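Local coordinates for putative amino acid binding protein (Streptococcus mutans, PDB 4C0R) that binds glutathione, captured here as its oxidized disulfide, and probably delivers it to the cystine ABC importer TcyBC for uptake into the cell, at residues A32-K37 and K212-N217; N69-K74 and I161-S166; K74-K79 and G117-P122. All blocks are in the same frame, centred on the assembly; numbering follows the deposited sequence.

Contact 1 of 3, residues A32-K37 and K212-N217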
loop_
_atom_site.group_PDB
_atom_site.type_symbol
_atom_site.label_atom_id
_atom_site.label_comp_id
_atom_site.label_asym_id
_atom_site.label_seq_id
_atom_site.Cartn_x
_atom_site.Cartn_y
_atom_site.Cartn_z
ATOM N N ALA A 32 4.771 -12.709 -2.771
ATOM C CA ALA A 32 4.104 -13.488 -3.784
ATOM C C ALA A 32 5.046 -14.559 -4.386
ATOM O O ALA A 32 4.645 -15.713 -4.537
ATOM C CB ALA A 32 3.562 -12.561 -4.868
ATOM N N LYS A 33 6.279 -14.170 -4.735
ATOM C CA LYS A 33 7.225 -15.136 -5.291
ATOM C C LYS A 33 7.451 -16.279 -4.315
ATOM O O LYS A 33 7.519 -17.435 -4.717
ATOM C CB LYS A 33 8.533 -14.478 -5.682
ATOM C CG LYS A 33 8.392 -13.719 -7.026
ATOM C CD LYS A 33 9.648 -13.036 -7.499
ATOM C CE LYS A 33 9.388 -12.287 -8.780
ATOM N NZ LYS A 33 10.688 -11.898 -9.396
ATOM N N GLU A 34 7.600 -15.968 -3.048
ATOM C CA GLU A 34 7.811 -17.037 -2.062
ATOM C C GLU A 34 6.579 -17.928 -1.926
ATOM O O GLU A 34 6.712 -19.151 -1.893
ATOM C CB GLU A 34 8.203 -16.439 -0.720
ATOM C CG GLU A 34 8.681 -17.458 0.308
ATOM C CD GLU A 34 10.072 -18.006 0.015
ATOM O OE1 GLU A 34 10.878 -17.284 -0.618
ATOM O OE2 GLU A 34 10.309 -19.150 0.415
ATOM N N VAL A 35 5.404 -17.339 -1.907
ATOM C CA VAL A 35 4.164 -18.124 -1.909
ATOM C C VAL A 35 4.131 -19.124 -3.072
ATOM O O VAL A 35 3.792 -20.298 -2.917
ATOM C CB VAL A 35 2.941 -17.188 -1.960
ATOM C CG1 VAL A 35 1.681 -17.911 -2.379
ATOM C CG2 VAL A 35 2.800 -16.474 -0.606
ATOM N N PHE A 36 4.395 -18.625 -4.249
ATOM C CA PHE A 36 4.237 -19.414 -5.453
ATOM C C PHE A 36 5.410 -20.376 -5.766
ATOM O O PHE A 36 5.273 -21.215 -6.673
ATOM C CB PHE A 36 3.849 -18.500 -6.612
ATOM C CG PHE A 36 2.433 -18.038 -6.536
ATOM C CD1 PHE A 36 1.391 -18.893 -6.824
ATOM C CD2 PHE A 36 2.132 -16.760 -6.057
ATOM C CE1 PHE A 36 0.066 -18.469 -6.711
ATOM C CE2 PHE A 36 0.812 -16.333 -5.923
ATOM C CZ PHE A 36 -0.233 -17.191 -6.232
ATOM N N LYS A 37 6.499 -20.292 -5.016
ATOM C CA LYS A 37 7.599 -21.263 -5.166
ATOM C C LYS A 37 7.099 -22.671 -4.989
ATOM O O LYS A 37 7.641 -23.623 -5.627
ATOM C CB LYS A 37 8.670 -21.054 -4.100
ATOM C CG LYS A 37 9.854 -20.294 -4.463
ATOM C CD LYS A 37 10.883 -20.434 -3.280
ATOM N N LYS A 212 0.039 -18.813 5.858
ATOM C CA LYS A 212 0.000 -19.340 7.251
ATOM C C LYS A 212 1.267 -20.113 7.463
ATOM O O LYS A 212 1.925 -19.980 8.492
ATOM C CB LYS A 212 -1.208 -20.216 7.468
ATOM C CG LYS A 212 -1.204 -20.855 8.875
ATOM N N LYS A 213 1.675 -20.893 6.478
ATOM C CA LYS A 213 2.889 -21.688 6.599
ATOM C C LYS A 213 4.130 -20.800 6.748
ATOM O O LYS A 213 4.995 -21.034 7.601
ATOM C CB LYS A 213 3.019 -22.666 5.435
ATOM C CG LYS A 213 4.272 -23.475 5.441
ATOM C CD LYS A 213 4.279 -24.467 4.307
ATOM C CE LYS A 213 5.543 -25.359 4.333
ATOM N NZ LYS A 213 5.578 -26.255 3.133
ATOM N N LEU A 214 4.190 -19.746 5.925
ATOM C CA LEU A 214 5.325 -18.852 5.906
ATOM C C LEU A 214 5.372 -17.977 7.154
ATOM O O LEU A 214 6.456 -17.562 7.593
ATOM C CB LEU A 214 5.342 -18.028 4.633
ATOM C CG LEU A 214 5.501 -18.820 3.330
ATOM C CD1 LEU A 214 5.317 -17.820 2.201
ATOM C CD2 LEU A 214 6.816 -19.561 3.242
ATOM N N TYR A 215 4.198 -17.685 7.705
ATOM C CA TYR A 215 4.115 -16.946 8.951
ATOM C C TYR A 215 4.683 -17.817 10.063
ATOM O O TYR A 215 5.556 -17.389 10.814
ATOM C CB TYR A 215 2.655 -16.607 9.254
ATOM C CG TYR A 215 2.478 -15.721 10.463
ATOM C CD1 TYR A 215 2.475 -16.249 11.746
ATOM C CD2 TYR A 215 2.260 -14.367 10.306
ATOM C CE1 TYR A 215 2.313 -15.397 12.848
ATOM C CE2 TYR A 215 2.083 -13.535 11.380
ATOM C CZ TYR A 215 2.133 -14.060 12.632
ATOM O OH TYR A 215 1.938 -13.214 13.683
ATOM N N GLU A 216 4.207 -19.048 10.111
ATOM C CA GLU A 216 4.540 -19.965 11.221
ATOM C C GLU A 216 6.007 -20.350 11.220
ATOM O O GLU A 216 6.589 -20.573 12.290
ATOM C CB GLU A 216 3.615 -21.204 11.230
ATOM C CG GLU A 216 2.187 -20.892 11.651
ATOM C CD GLU A 216 1.279 -22.119 11.746
ATOM O OE1 GLU A 216 1.729 -23.253 11.445
ATOM O OE2 GLU A 216 0.100 -21.939 12.114
ATOM N N ASN A 217 6.634 -20.440 10.053
ATOM C CA ASN A 217 7.984 -20.953 10.007
ATOM C C ASN A 217 9.061 -19.901 9.955
ATOM O O ASN A 217 10.246 -20.224 9.793
ATOM C CB ASN A 217 8.167 -22.018 8.914
ATOM C CG ASN A 217 8.217 -21.461 7.500
ATOM O OD1 ASN A 217 8.340 -20.252 7.255
ATOM N ND2 ASN A 217 8.120 -22.374 6.525
#
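Val-35, which meets Leu-214 through its CG2, lays its other methyl, CG1, on one face of the Phe-36 ring, 3.9 Å above the plane and toward the rim. That ring also meets Phe-206, the two planes at about 40°, and packs on Leu-203 and Val-207 of helix 201-216. With CG1 of Val-35 anti to the backbone N (chi1 163°), CG2 is directed at Leu-214, 4.0 Å from its CD1. The same CD1 lies 3.9 Å from Glu-34 CG, so it fits between two consecutive residues of helix 27-36, while Leu-214 CD2 touches Glu-34 CG at 4.1 Å. Glu-34 suits the border of this apolar patch: its methylene packs against leucine, and a bend at chi2 (73°) turns the carboxylate aside. This is helix-on-helix packing of 27-36 against 201-216, probably within one lobe and away from the ligand cleft; Phe-36 also rests on Tyr-42 and Val-44 of strand 42-48. About one turn earlier on helix 201-216, Arg-210 NH2 donates to Glu-34 O and NE to Val-35 O. Leu-214 makes no hydrogen bond across the contact, so its hold comes from shape and dispersion, and Arg-210 adds directional bonds that apolar packing cannot supply.

Contact 2 of 3, residues N69-K74 and I161-S166. With GDS (oxidized glutathione disulfide), chain C.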
loop_
_atom_site.group_PDB
_atom_site.type_symbol
_atom_site.label_atom_id
_atom_site.label_comp_id
_atom_site.label_asym_id
_atom_site.label_seq_id
_atom_site.Cartn_x
_atom_site.Cartn_y
_atom_site.Cartn_z
ATOM N N ASN A 69 0.542 -2.597 -1.531
ATOM C CA ASN A 69 0.256 -1.931 -0.231
ATOM C C ASN A 69 -1.267 -1.665 -0.085
ATOM O O ASN A 69 -1.679 -0.592 0.362
ATOM C CB ASN A 69 1.045 -0.637 -0.175
ATOM C CG ASN A 69 0.916 0.149 1.126
ATOM O OD1 ASN A 69 0.987 -0.398 2.222
ATOM N ND2 ASN A 69 0.761 1.457 0.986
ATOM N N ILE A 70 -2.073 -2.658 -0.450
ATOM C CA ILE A 70 -3.520 -2.453 -0.535
ATOM C C ILE A 70 -4.242 -2.716 0.759
ATOM O O ILE A 70 -4.139 -3.785 1.321
ATOM C CB ILE A 70 -4.102 -3.361 -1.615
ATOM C CG1 ILE A 70 -3.548 -2.978 -2.987
ATOM C CG2 ILE A 70 -5.638 -3.320 -1.680
ATOM C CD1 ILE A 70 -3.850 -4.034 -4.127
ATOM N N SER A 71 -4.983 -1.723 1.233
ATOM C CA SER A 71 -5.776 -1.805 2.437
ATOM C C SER A 71 -7.119 -2.504 2.197
ATOM O O SER A 71 -7.600 -2.577 1.083
ATOM C CB SER A 71 -6.140 -0.376 2.906
ATOM O OG SER A 71 -4.995 0.379 3.211
ATOM N N TYR A 72 -7.718 -2.986 3.278
ATOM C CA TYR A 72 -9.109 -3.438 3.231
ATOM C C TYR A 72 -10.049 -2.240 3.217
ATOM O O TYR A 72 -9.943 -1.330 4.081
ATOM C CB TYR A 72 -9.428 -4.203 4.513
ATOM C CG TYR A 72 -10.853 -4.666 4.530
ATOM C CD1 TYR A 72 -11.207 -5.791 3.837
ATOM C CD2 TYR A 72 -11.819 -3.968 5.230
ATOM C CE1 TYR A 72 -12.513 -6.252 3.832
ATOM C CE2 TYR A 72 -13.168 -4.438 5.214
ATOM C CZ TYR A 72 -13.449 -5.588 4.524
ATOM O OH TYR A 72 -14.749 -6.125 4.416
ATOM N N THR A 73 -11.039 -2.251 2.310
ATOM C CA THR A 73 -12.212 -1.398 2.485
ATOM C C THR A 73 -13.418 -2.213 2.141
ATOM O O THR A 73 -13.345 -3.177 1.379
ATOM C CB THR A 73 -12.232 -0.153 1.559
ATOM O OG1 THR A 73 -12.407 -0.571 0.209
ATOM C CG2 THR A 73 -10.931 0.655 1.637
ATOM N N LYS A 74 -14.544 -1.839 2.737
ATOM C CA LYS A 74 -15.807 -2.497 2.368
ATOM C C LYS A 74 -16.119 -2.350 0.882
ATOM O O LYS A 74 -16.573 -3.314 0.250
ATOM C CB LYS A 74 -16.945 -1.919 3.231
ATOM C CG LYS A 74 -16.737 -2.107 4.721
ATOM N N ILE A 161 -0.380 12.643 3.694
ATOM C CA ILE A 161 -0.752 11.504 4.523
ATOM C C ILE A 161 -0.519 10.192 3.752
ATOM O O ILE A 161 -0.943 10.040 2.610
ATOM C CB ILE A 161 -2.206 11.543 4.991
ATOM C CG1 ILE A 161 -2.458 12.812 5.805
ATOM C CG2 ILE A 161 -2.558 10.295 5.797
ATOM C CD1 ILE A 161 -3.919 13.033 6.115
ATOM N N PHE A 162 0.255 9.294 4.339
ATOM C CA PHE A 162 0.475 7.991 3.719
ATOM C C PHE A 162 0.900 6.996 4.759
ATOM O O PHE A 162 1.215 7.369 5.900
ATOM C CB PHE A 162 1.577 8.090 2.632
ATOM C CG PHE A 162 1.471 6.951 1.609
ATOM C CD1 PHE A 162 0.402 6.923 0.705
ATOM C CD2 PHE A 162 2.343 5.913 1.627
ATOM C CE1 PHE A 162 0.241 5.862 -0.186
ATOM C CE2 PHE A 162 2.176 4.832 0.725
ATOM C CZ PHE A 162 1.113 4.838 -0.193
ATOM N N GLU A 163 0.971 5.715 4.385
ATOM C CA GLU A 163 1.530 4.688 5.288
ATOM C C GLU A 163 2.977 5.012 5.708
ATOM O O GLU A 163 3.767 5.479 4.916
ATOM C CB GLU A 163 1.490 3.324 4.603
ATOM C CG GLU A 163 0.132 2.634 4.603
ATOM C CD GLU A 163 -0.902 3.122 3.632
ATOM O OE1 GLU A 163 -0.589 3.865 2.685
ATOM O OE2 GLU A 163 -2.036 2.722 3.862
ATOM N N LYS A 164 3.278 4.718 6.973
ATOM C CA LYS A 164 4.550 4.986 7.582
ATOM C C LYS A 164 5.719 4.319 6.890
ATOM O O LYS A 164 6.733 4.936 6.728
ATOM C CB LYS A 164 4.505 4.495 9.036
ATOM C CG LYS A 164 5.670 4.935 9.878
ATOM C CD LYS A 164 5.325 4.787 11.351
ATOM C CE LYS A 164 6.365 5.507 12.208
ATOM N NZ LYS A 164 6.044 5.328 13.626
ATOM N N ILE A 165 5.598 3.045 6.533
ATOM C CA ILE A 165 6.750 2.323 6.033
ATOM C C ILE A 165 7.283 2.995 4.742
ATOM O O ILE A 165 8.491 3.285 4.622
ATOM C CB ILE A 165 6.426 0.853 5.822
ATOM C CG1 ILE A 165 6.154 0.114 7.139
ATOM C CG2 ILE A 165 7.602 0.167 5.077
ATOM C CD1 ILE A 165 5.528 -1.228 6.999
ATOM N N SER A 166 6.409 3.325 3.793
ATOM C CA SER A 166 6.872 4.002 2.597
ATOM C C SER A 166 7.322 5.429 2.876
ATOM O O SER A 166 8.307 5.877 2.343
ATOM C CB SER A 166 5.821 4.023 1.488
ATOM O OG SER A 166 5.679 2.752 0.904
HETATM C CD1 GDS C . -1.377 6.980 -10.209
HETATM N N2 GDS C . -0.343 7.546 -9.332
HETATM C CA2 GDS C . 0.762 6.696 -9.078
HETATM C C2 GDS C . 1.890 6.661 -10.049
HETATM O O2 GDS C . 2.644 5.668 -10.113
HETATM C CB2 GDS C . 0.877 5.796 -7.908
HETATM S SG2 GDS C . -0.428 6.013 -6.718
HETATM N N3 GDS C . 2.069 7.814 -10.906
HETATM C CA3 GDS C . 3.104 7.791 -11.939
HETATM C C3 GDS C . 2.314 7.587 -13.230
HETATM O OE3 GDS C . 2.664 8.161 -14.308
HETATM O OE4 GDS C . 1.283 6.854 -13.275
HETATM N N4 GDS C . -0.301 5.732 -3.489
HETATM C CA4 GDS C . 0.212 7.060 -3.254
HETATM C C4 GDS C . -0.894 7.985 -2.883
HETATM O OE5 GDS C . -1.990 7.552 -2.412
HETATM O OE6 GDS C . -0.664 9.221 -3.001
HETATM C C5 GDS C . 0.603 4.721 -3.940
HETATM O O5 GDS C . 1.796 4.983 -4.080
HETATM C CA5 GDS C . -0.046 3.454 -4.277
HETATM N N5 GDS C . -1.126 3.011 -3.496
HETATM C CB5 GDS C . -0.085 3.165 -5.742
HETATM S SG5 GDS C . -1.348 4.214 -6.513
HETATM C CA6 GDS C . -3.622 2.617 0.494
HETATM C C6 GDS C . -4.799 2.000 -0.245
HETATM O OE7 GDS C . -5.521 2.748 -0.959
HETATM O OE8 GDS C . -5.041 0.772 -0.161
HETATM N N6 GDS C . -3.102 1.596 1.423
HETATM C CB6 GDS C . -2.582 3.096 -0.452
HETATM C CG6 GDS C . -2.352 2.031 -1.548
HETATM C CD6 GDS C . -1.058 2.395 -2.246
HETATM O O6 GDS C . 0.080 2.167 -1.813
#
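Asn-69 and Glu-163 reach for each other from facing walls of the cleft, beside the gamma-glutamyl end of the bound disulfide. With CG anti to the backbone N (chi1 -177°), Asn-69 carries its amide toward Glu-163; ND2 donates to ligand O6 at 3.0 Å and, in a weak bond bent to 141°, to Glu-163 OE1 at 3.2 Å. Amide and carboxylate planes stand almost perpendicular, 87° apart. The ligand amino nitrogen N6 is gripped by Asn-69 O at 2.8 Å, Ser-71 OG at 2.9 Å and Glu-163 OE2 at 2.9 Å. An acid suits this place because its charge would balance an ammonium group, and serine sets a small hydroxyl beside it. Ser-71 N binds the ligand carboxylate oxygen OE8 almost linearly. This is the alpha-amino-acid recognition expected of family 3 solute-binding proteins, whose two lobes close on the ligand like a Venus flytrap. Phe-162 turns its edge to the ligand: O6 lies near the ring plane, 3.3 Å from CZ, and Glu-163 OE1 sits over the centre of one face. In the second shell, Asp-28 OD2 accepts from Asn-69 N, and Asn-89 ND2 gives a weak bond to Asn-69 OD1, which favours turning ND2 toward the ligand.

Contact 3 of 3, residues K74-K79 and G117-P122. With GDS (oxidized glutathione disulfide), chain C.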
loop_
_atom_site.group_PDB
_atom_site.type_symbol
_atom_site.label_atom_id
_atom_site.label_comp_id
_atom_site.label_asym_id
_atom_site.label_seq_id
_atom_site.Cartn_x
_atom_site.Cartn_y
_atom_site.Cartn_z
ATOM N N LYS A 74 -14.544 -1.839 2.737
ATOM C CA LYS A 74 -15.807 -2.497 2.368
ATOM C C LYS A 74 -16.119 -2.350 0.882
ATOM O O LYS A 74 -16.573 -3.314 0.250
ATOM C CB LYS A 74 -16.945 -1.919 3.231
ATOM C CG LYS A 74 -16.737 -2.107 4.721
ATOM N N GLU A 75 -15.826 -1.193 0.295
ATOM C CA GLU A 75 -16.089 -0.965 -1.140
ATOM C C GLU A 75 -15.310 -1.936 -2.020
ATOM O O GLU A 75 -15.795 -2.436 -3.007
ATOM C CB GLU A 75 -15.837 0.482 -1.538
ATOM N N ARG A 76 -14.051 -2.236 -1.646
ATOM C CA ARG A 76 -13.265 -3.169 -2.399
ATOM C C ARG A 76 -13.713 -4.613 -2.137
ATOM O O ARG A 76 -13.702 -5.453 -3.053
ATOM C CB ARG A 76 -11.766 -2.966 -2.004
ATOM C CG ARG A 76 -11.163 -1.700 -2.528
ATOM C CD ARG A 76 -9.814 -1.413 -1.910
ATOM N NE ARG A 76 -9.293 -0.145 -2.376
ATOM C CZ ARG A 76 -8.174 0.410 -1.873
ATOM N NH1 ARG A 76 -7.505 -0.237 -0.905
ATOM N NH2 ARG A 76 -7.756 1.563 -2.297
ATOM N N ALA A 77 -14.056 -4.926 -0.893
ATOM C CA ALA A 77 -14.424 -6.281 -0.555
ATOM C C ALA A 77 -15.736 -6.656 -1.236
ATOM O O ALA A 77 -16.007 -7.807 -1.446
ATOM C CB ALA A 77 -14.509 -6.459 0.919
ATOM N N ASN A 78 -16.508 -5.642 -1.585
ATOM C CA ASN A 78 -17.745 -5.885 -2.352
ATOM C C ASN A 78 -17.452 -6.467 -3.722
ATOM O O ASN A 78 -18.319 -7.043 -4.359
ATOM C CB ASN A 78 -18.519 -4.605 -2.557
ATOM C CG ASN A 78 -19.193 -4.129 -1.315
ATOM O OD1 ASN A 78 -19.433 -4.891 -0.396
ATOM N ND2 ASN A 78 -19.506 -2.840 -1.276
ATOM N N LYS A 79 -16.233 -6.295 -4.217
ATOM C CA LYS A 79 -15.887 -6.648 -5.586
ATOM C C LYS A 79 -14.752 -7.675 -5.715
ATOM O O LYS A 79 -14.635 -8.350 -6.733
ATOM C CB LYS A 79 -15.447 -5.423 -6.378
ATOM C CG LYS A 79 -16.515 -4.407 -6.646
ATOM C CD LYS A 79 -15.895 -3.292 -7.491
ATOM C CE LYS A 79 -16.601 -1.980 -7.376
ATOM N NZ LYS A 79 -15.741 -0.947 -8.042
ATOM N N GLY A 117 -8.843 6.923 -5.782
ATOM C CA GLY A 117 -9.015 5.509 -5.490
ATOM C C GLY A 117 -8.125 5.052 -4.349
ATOM O O GLY A 117 -8.248 3.892 -3.936
ATOM N N ASN A 118 -7.244 5.914 -3.827
ATOM C CA ASN A 118 -6.484 5.524 -2.640
ATOM C C ASN A 118 -7.262 5.883 -1.374
ATOM O O ASN A 118 -8.095 6.819 -1.388
ATOM C CB ASN A 118 -5.111 6.191 -2.607
ATOM C CG ASN A 118 -4.160 5.581 -3.615
ATOM O OD1 ASN A 118 -3.352 4.698 -3.289
ATOM N ND2 ASN A 118 -4.259 6.018 -4.854
ATOM N N THR A 119 -7.017 5.177 -0.278
ATOM C CA THR A 119 -7.869 5.267 0.887
ATOM C C THR A 119 -7.812 6.619 1.578
ATOM O O THR A 119 -8.755 6.958 2.295
ATOM C CB THR A 119 -7.571 4.205 1.891
ATOM O OG1 THR A 119 -6.160 4.179 2.079
ATOM C CG2 THR A 119 -8.095 2.867 1.398
ATOM N N THR A 120 -6.753 7.374 1.359
ATOM C CA THR A 120 -6.677 8.705 1.978
ATOM C C THR A 120 -7.665 9.672 1.334
ATOM O O THR A 120 -7.960 10.719 1.945
ATOM C CB THR A 120 -5.259 9.314 1.935
ATOM O OG1 THR A 120 -4.737 9.266 0.597
ATOM C CG2 THR A 120 -4.341 8.551 2.900
ATOM N N VAL A 121 -8.156 9.357 0.126
ATOM C CA VAL A 121 -9.115 10.269 -0.500
ATOM C C VAL A 121 -10.423 10.328 0.277
ATOM O O VAL A 121 -10.793 11.420 0.753
ATOM C CB VAL A 121 -9.334 9.957 -1.997
ATOM C CG1 VAL A 121 -10.496 10.824 -2.575
ATOM C CG2 VAL A 121 -8.085 10.197 -2.764
ATOM N N PRO A 122 -11.124 9.197 0.479
ATOM C CA PRO A 122 -12.348 9.289 1.281
ATOM C C PRO A 122 -12.092 9.739 2.724
ATOM O O PRO A 122 -12.919 10.343 3.352
ATOM C CB PRO A 122 -12.933 7.862 1.236
ATOM C CG PRO A 122 -11.850 7.000 0.666
ATOM C CD PRO A 122 -10.994 7.886 -0.176
HETATM C CD1 GDS C . -1.377 6.980 -10.209
HETATM N N2 GDS C . -0.343 7.546 -9.332
HETATM C CA2 GDS C . 0.762 6.696 -9.078
HETATM C C2 GDS C . 1.890 6.661 -10.049
HETATM O O2 GDS C . 2.644 5.668 -10.113
HETATM C CB2 GDS C . 0.877 5.796 -7.908
HETATM S SG2 GDS C . -0.428 6.013 -6.718
HETATM N N3 GDS C . 2.069 7.814 -10.906
HETATM C CA3 GDS C . 3.104 7.791 -11.939
HETATM C C3 GDS C . 2.314 7.587 -13.230
HETATM O OE3 GDS C . 2.664 8.161 -14.308
HETATM O OE4 GDS C . 1.283 6.854 -13.275
HETATM N N4 GDS C . -0.301 5.732 -3.489
HETATM C CA4 GDS C . 0.212 7.060 -3.254
HETATM C C4 GDS C . -0.894 7.985 -2.883
HETATM O OE5 GDS C . -1.990 7.552 -2.412
HETATM O OE6 GDS C . -0.664 9.221 -3.001
HETATM C C5 GDS C . 0.603 4.721 -3.940
HETATM O O5 GDS C . 1.796 4.983 -4.080
HETATM C CA5 GDS C . -0.046 3.454 -4.277
HETATM N N5 GDS C . -1.126 3.011 -3.496
HETATM C CB5 GDS C . -0.085 3.165 -5.742
HETATM S SG5 GDS C . -1.348 4.214 -6.513
HETATM C CA6 GDS C . -3.622 2.617 0.494
HETATM C C6 GDS C . -4.799 2.000 -0.245
HETATM O OE7 GDS C . -5.521 2.748 -0.959
HETATM O OE8 GDS C . -5.041 0.772 -0.161
HETATM N N6 GDS C . -3.102 1.596 1.423
HETATM C CB6 GDS C . -2.582 3.096 -0.452
HETATM C CG6 GDS C . -2.352 2.031 -1.548
HETATM C CD6 GDS C . -1.058 2.395 -2.246
HETATM O O6 GDS C . 0.080 2.167 -1.813
HETATM O O HOH W 1 -10.497 1.695 -4.366
#
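Arg-76 stretches from helix 74-77 toward Gly-117 and Thr-119, its chain extended from CG to NE, and presents its guanidinium edge-on to the ligand carboxylate. A bidentate pair joins them: Arg-76 NH1 reaches ligand OE8 at 2.8 Å (168°) and Arg-76 NH2 reaches ligand OE7 at 2.9 Å. Gly-117 O also lies in the guanidinium plane and accepts from Arg-76 NH2 at 2.9 Å, more bent at 138°. A water taking a bond from Arg-76 NE and giving one to Gly-117 O makes a second link. Gly-117 has positive phi, which favours glycine. Asn-118 points away from helix 74-77, toward the cysteinyl-glycine part of the ligand, where OD1 accepts from N4 at 3.2 Å and weakly from N5 at 2.8 Å; Val-115 O holds its ND2 and fixes the amide's rotation. The two side chains thus hold different parts of the ligand. Thr-119 N bonds ligand OE7 at 2.9 Å, and the Thr-119 methyl CG2 packs 3.9 Å from Arg-76 NH1, which also donates to Ser-71 O. Arginine pairing with the alpha-carboxylate, aided by a backbone N-H from the facing segment, is as in other family 3 amino-acid-binding proteins; its positive charge would favour an ionised ligand carboxylate.

How the contacts relate
Contacts 2 and 3 adjoin, their centres about 11 Å apart, and share Lys-74, where strand 65-71 leads into helix 74-77; both touch the glutathione disulfide. Contact 1 stands apart, its centre about 22 Å from that of contact 2 and about 27 Å from that of contact 3. Along the chain the three are nested: contact 3 inside the loop closed by contact 2, and both inside that of contact 1, which brings helix 27-36 beside helix 201-216. The order fits a two-lobed binding protein in which the chain crosses to the second lobe and returns. Contacts 2 and 3 join the lobes directly and through the ligand, whereas contact 1 packs helices probably within the first lobe.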